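Histidine kinase (PDB 6TNE) is the receiver domain of a hybrid histidine kinase, which probably takes up a phosphoryl group on a conserved aspartate during phosphorelay signalling. Local coordinates at residues K66-R69 and G70-T74; L50-D53 and V54-G58. One frame throughout, in Å; residues are numbered along the deposited sequence.

Both contacts are local and belong to one beta-alpha-beta unit of a receiver fold, with strand 49-53 in the middle of the five-stranded parallel sheet. Contact 2 is buried, where that strand runs out into the loop leading to helix 61-72; contact 1 lies further along the chain, where the helix ends, and is only partly buried. Their centres are about 15 Å apart, yet they meet through the packing of Leu-72 CD1 on Leu-50 CD2 at 3.8 Å. The chemistry follows the place: contact 1 is mostly backbone bonding around a helix end, with a small apolar patch, a bridging water and a guanidinium at its edge, whereas contact 2 gathers carboxylate, carbonyl and water oxygens beside a methionine chain.

Contact 1 (K66-R69 and G70-T74); sequences KKAR and GYLGT
Lys-67 reaches Tyr-71 through water 1, which donates to Lys-67 O (2.8 Å) and accepts from Tyr-71 N; these two bonds bridge the step where the direct bond of the helix turn is missing. The same water sits over one face of the tyrosine ring, offset toward its rim. Tyr-71 CG stands beside its own backbone N (chi1 -56°), which swings the ring back along the preceding turn toward helix 33-42, where it meets Leu-37 and Glu-41. Ala-68 makes the direct i to i+4 bond that Lys-67 lacks: its O receives Leu-72 N at 3.0 Å, with an N-H...O angle of 151°. Leu-72 CG rests 3.3 Å from Ala-68 O, and CD1 lies 4.1 Å from Ala-68 CB, an apolar contact on the buried side. Arg-69 O takes Gly-73 N in a weak bond (2.9 Å), bent to 124°. The side chain of Arg-69 is deposited in two conformers; in the one described here it folds at chi2 and chi3, and NH2 comes 2.9 Å from Gly-73 O and is hydrogen-bonded to Ala-75 O. With Gly-73 at positive phi and its N-H only weakly bound, the helix unwinds here, and in this conformer the bond to Ala-75 O ties the end of helix 61-72 to the chain that follows it.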
loop_
_atom_site.group_PDB
_atom_site.type_symbol
_atom_site.label_atom_id
_atom_site.label_comp_id
_atom_site.label_asym_id
_atom_site.label_seq_id
_atom_site.Cartn_x
_atom_site.Cartn_y
_atom_site.Cartn_z
ATOM N N LYS A 66 9.777 0.948 -7.677
ATOM C CA LYS A 66 10.619 0.671 -8.836
ATOM C C LYS A 66 10.897 -0.820 -8.977
ATOM O O LYS A 66 10.894 -1.356 -10.091
ATOM C CB LYS A 66 11.900 1.446 -8.677
ATOM C CG LYS A 66 11.757 2.873 -9.181
ATOM C CD LYS A 66 11.574 2.874 -10.701
ATOM C CE LYS A 66 11.611 4.278 -11.327
ATOM N NZ LYS A 66 10.772 4.360 -12.565
ATOM N N LYS A 67 11.119 -1.501 -7.872
ATOM C CA LYS A 67 11.407 -2.925 -7.924
ATOM C C LYS A 67 10.176 -3.784 -8.160
ATOM O O LYS A 67 10.277 -4.876 -8.739
ATOM C CB LYS A 67 12.100 -3.351 -6.641
ATOM C CG LYS A 67 13.447 -2.734 -6.464
ATOM C CD LYS A 67 14.069 -3.172 -5.159
ATOM C CE LYS A 67 15.429 -2.552 -4.915
ATOM N NZ LYS A 67 16.405 -2.996 -5.940
ATOM N N ALA A 68 9.014 -3.306 -7.724
ATOM C CA ALA A 68 7.810 -4.125 -7.683
ATOM C C ALA A 68 6.820 -3.774 -8.771
ATOM O O ALA A 68 5.867 -4.503 -8.951
ATOM C CB ALA A 68 7.099 -3.977 -6.327
ATOM N N ARG A 69 7.039 -2.688 -9.517
ATOM C CA ARG A 69 6.045 -2.221 -10.468
ATOM C C ARG A 69 5.670 -3.284 -11.481
ATOM O O ARG A 69 4.487 -3.419 -11.813
ATOM C CB ARG A 69 6.588 -0.966 -11.181
ATOM C CG ARG A 69 5.590 -0.132 -11.977
ATOM C CD ARG A 69 4.218 -0.245 -11.387
ATOM N NE ARG A 69 3.510 1.026 -11.261
ATOM C CZ ARG A 69 2.212 1.066 -11.017
ATOM N NH1 ARG A 69 1.568 2.234 -10.897
ATOM N NH2 ARG A 69 1.573 -0.090 -10.881
ATOM N N GLY A 70 6.653 -4.047 -11.969
ATOM C CA GLY A 70 6.356 -5.118 -12.926
ATOM C C GLY A 70 5.389 -6.163 -12.357
ATOM O O GLY A 70 4.447 -6.595 -13.024
ATOM N N TYR A 71 5.578 -6.561 -11.076
ATOM C CA TYR A 71 4.664 -7.541 -10.476
ATOM C C TYR A 71 3.295 -6.927 -10.254
ATOM O O TYR A 71 2.285 -7.636 -10.276
ATOM C CB TYR A 71 5.220 -8.028 -9.129
ATOM C CG TYR A 71 6.589 -8.604 -9.225
ATOM C CD1 TYR A 71 6.904 -9.591 -10.181
ATOM C CD2 TYR A 71 7.560 -8.197 -8.330
ATOM C CE1 TYR A 71 8.188 -10.160 -10.214
ATOM C CE2 TYR A 71 8.843 -8.747 -8.366
ATOM C CZ TYR A 71 9.146 -9.683 -9.355
ATOM O OH TYR A 71 10.406 -10.215 -9.383
ATOM N N LEU A 72 3.262 -5.604 -9.993
ATOM C CA LEU A 72 2.016 -4.893 -9.754
ATOM C C LEU A 72 1.237 -4.609 -11.035
ATOM O O LEU A 72 0.035 -4.323 -10.963
ATOM C CB LEU A 72 2.302 -3.578 -9.018
ATOM C CG LEU A 72 2.888 -3.782 -7.628
ATOM C CD1 LEU A 72 3.361 -2.428 -7.094
ATOM C CD2 LEU A 72 1.804 -4.341 -6.720
ATOM N N GLY A 73 1.874 -4.642 -12.196
ATOM C CA GLY A 73 1.147 -4.351 -13.420
ATOM C C GLY A 73 0.710 -2.905 -13.387
ATOM O O GLY A 73 1.486 -2.023 -13.033
ATOM N N THR A 74 -0.548 -2.660 -13.748
ATOM C CA THR A 74 -1.080 -1.306 -13.749
ATOM C C THR A 74 -1.755 -0.929 -12.433
ATOM O O THR A 74 -2.468 0.083 -12.383
ATOM C CB THR A 74 -2.047 -1.139 -14.913
ATOM O OG1 THR A 74 -3.136 -2.053 -14.734
ATOM C CG2 THR A 74 -1.328 -1.424 -16.239
HETATM O O HOH W 1 8.601 -6.020 -10.736
#

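Contact 2 (L50-D53 and V54-G58); sequences LISD and VIMPG
The Asp-53 carboxylate is approached by the loop from one side of its plane: Val-54 N, Ile-55 O and Met-56 CG all lie above the same face. Ile-55 O stands almost directly over OD2 at 3.0 Å, a meeting of two acceptors with no hydrogen bond between them. OD1 is gripped differently. It takes a weak bond from Val-54 N (3.0 Å), bent to 126°, and a short one from water 2 (2.6 Å), whose oxygen in turn accepts from Ile-55 N, so that the water bridges carboxylate and loop backbone. OD1 also forms a salt bridge with Lys-103. With CG anti to its backbone N (chi1 -160°), the aspartate turns its carboxylate onward to the loop side.

Met-56 runs past Asp-53 in the reverse sense. Its CG lies 3.7 Å from Asp-53 CB, and the bend at chi3 brings CE back to 3.5 Å from Asp-53 O and 3.6 Å from Ser-52 OG. That hydroxyl donates to Asp-53 O at 2.9 Å, the donor tilted 18° from the carbonyl plane, so the methyl borders a polar pair whose own bond is already made.

The position of Asp-53 at the C-terminal end of strand 49-53 fits the phospho-accepting aspartate of receiver domains. Two facing oxygens, OD2 and Ile-55 O, with Glu-7 and Asp-8 carboxylates near OD2, make an oxygen-rich pocket of the kind that binds a divalent metal ion in related receivers, while Lys-103 matches their conserved lysine.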
loop_
_atom_site.group_PDB
_atom_site.type_symbol
_atom_site.label_atom_id
_atom_site.label_comp_id
_atom_site.label_asym_id
_atom_site.label_seq_id
_atom_site.Cartn_x
_atom_site.Cartn_y
_atom_site.Cartn_z
ATOM N N LEU A 50 -1.336 -0.847 -4.260
ATOM C CA LEU A 50 -0.249 -0.813 -3.294
ATOM C C LEU A 50 -0.408 0.454 -2.462
ATOM O O LEU A 50 -0.537 1.538 -3.038
ATOM C CB LEU A 50 1.100 -0.729 -4.024
ATOM C CG LEU A 50 2.328 -0.489 -3.144
ATOM C CD1 LEU A 50 2.535 -1.588 -2.149
ATOM C CD2 LEU A 50 3.557 -0.264 -3.988
ATOM N N ILE A 51 -0.391 0.323 -1.141
ATOM C CA ILE A 51 -0.315 1.463 -0.232
ATOM C C ILE A 51 0.999 1.303 0.505
ATOM O O ILE A 51 1.243 0.236 1.078
ATOM C CB ILE A 51 -1.464 1.490 0.778
ATOM C CG1 ILE A 51 -2.815 1.562 0.059
ATOM C CG2 ILE A 51 -1.280 2.712 1.699
ATOM C CD1 ILE A 51 -4.010 1.472 1.016
ATOM N N SER A 52 1.882 2.303 0.461
ATOM C CA SER A 52 3.171 2.156 1.114
ATOM C C SER A 52 3.575 3.424 1.815
ATOM O O SER A 52 3.439 4.529 1.268
ATOM C CB SER A 52 4.257 1.823 0.089
ATOM O OG SER A 52 5.510 1.573 0.713
ATOM N N ASP A 53 4.130 3.275 3.014
ATOM C CA ASP A 53 4.877 4.349 3.654
ATOM C C ASP A 53 6.076 4.711 2.790
ATOM O O ASP A 53 6.577 3.895 2.011
ATOM C CB ASP A 53 5.320 3.885 5.061
ATOM C CG ASP A 53 5.678 5.025 6.026
ATOM O OD1 ASP A 53 5.437 6.195 5.693
ATOM O OD2 ASP A 53 6.284 4.730 7.092
ATOM N N VAL A 54 6.498 5.962 2.878
ATOM C CA VAL A 54 7.648 6.438 2.104
ATOM C C VAL A 54 8.954 6.059 2.780
ATOM O O VAL A 54 9.818 5.422 2.158
ATOM C CB VAL A 54 7.516 7.953 1.810
ATOM C CG1 VAL A 54 8.790 8.469 1.107
ATOM C CG2 VAL A 54 6.276 8.185 0.966
ATOM N N ILE A 55 9.128 6.459 4.029
ATOM C CA ILE A 55 10.385 6.251 4.744
ATOM C C ILE A 55 10.180 5.080 5.699
ATOM O O ILE A 55 9.255 5.099 6.532
ATOM C CB ILE A 55 10.773 7.500 5.545
ATOM C CG1 ILE A 55 10.929 8.698 4.596
ATOM C CG2 ILE A 55 12.023 7.213 6.353
ATOM C CD1 ILE A 55 11.784 8.426 3.343
ATOM N N MET A 56 10.965 4.017 5.536
ATOM C CA MET A 56 10.848 2.791 6.332
ATOM C C MET A 56 12.240 2.234 6.515
ATOM O O MET A 56 13.087 2.422 5.631
ATOM C CB MET A 56 10.041 1.725 5.582
ATOM C CG MET A 56 8.598 2.114 5.310
ATOM S SD MET A 56 7.727 0.808 4.457
ATOM C CE MET A 56 8.363 0.941 2.783
ATOM N N PRO A 57 12.521 1.551 7.623
ATOM C CA PRO A 57 13.803 0.817 7.701
ATOM C C PRO A 57 13.927 -0.077 6.459
ATOM O O PRO A 57 12.956 -0.767 6.070
ATOM C CB PRO A 57 13.664 0.008 8.993
ATOM C CG PRO A 57 12.671 0.794 9.859
ATOM C CD PRO A 57 11.687 1.404 8.844
ATOM N N GLY A 58 15.109 -0.064 5.824
ATOM C CA GLY A 58 15.271 -0.728 4.543
ATOM C C GLY A 58 14.984 0.222 3.383
ATOM O O GLY A 58 15.073 1.441 3.514
HETATM O O HOH W 2 7.147 8.142 5.537
#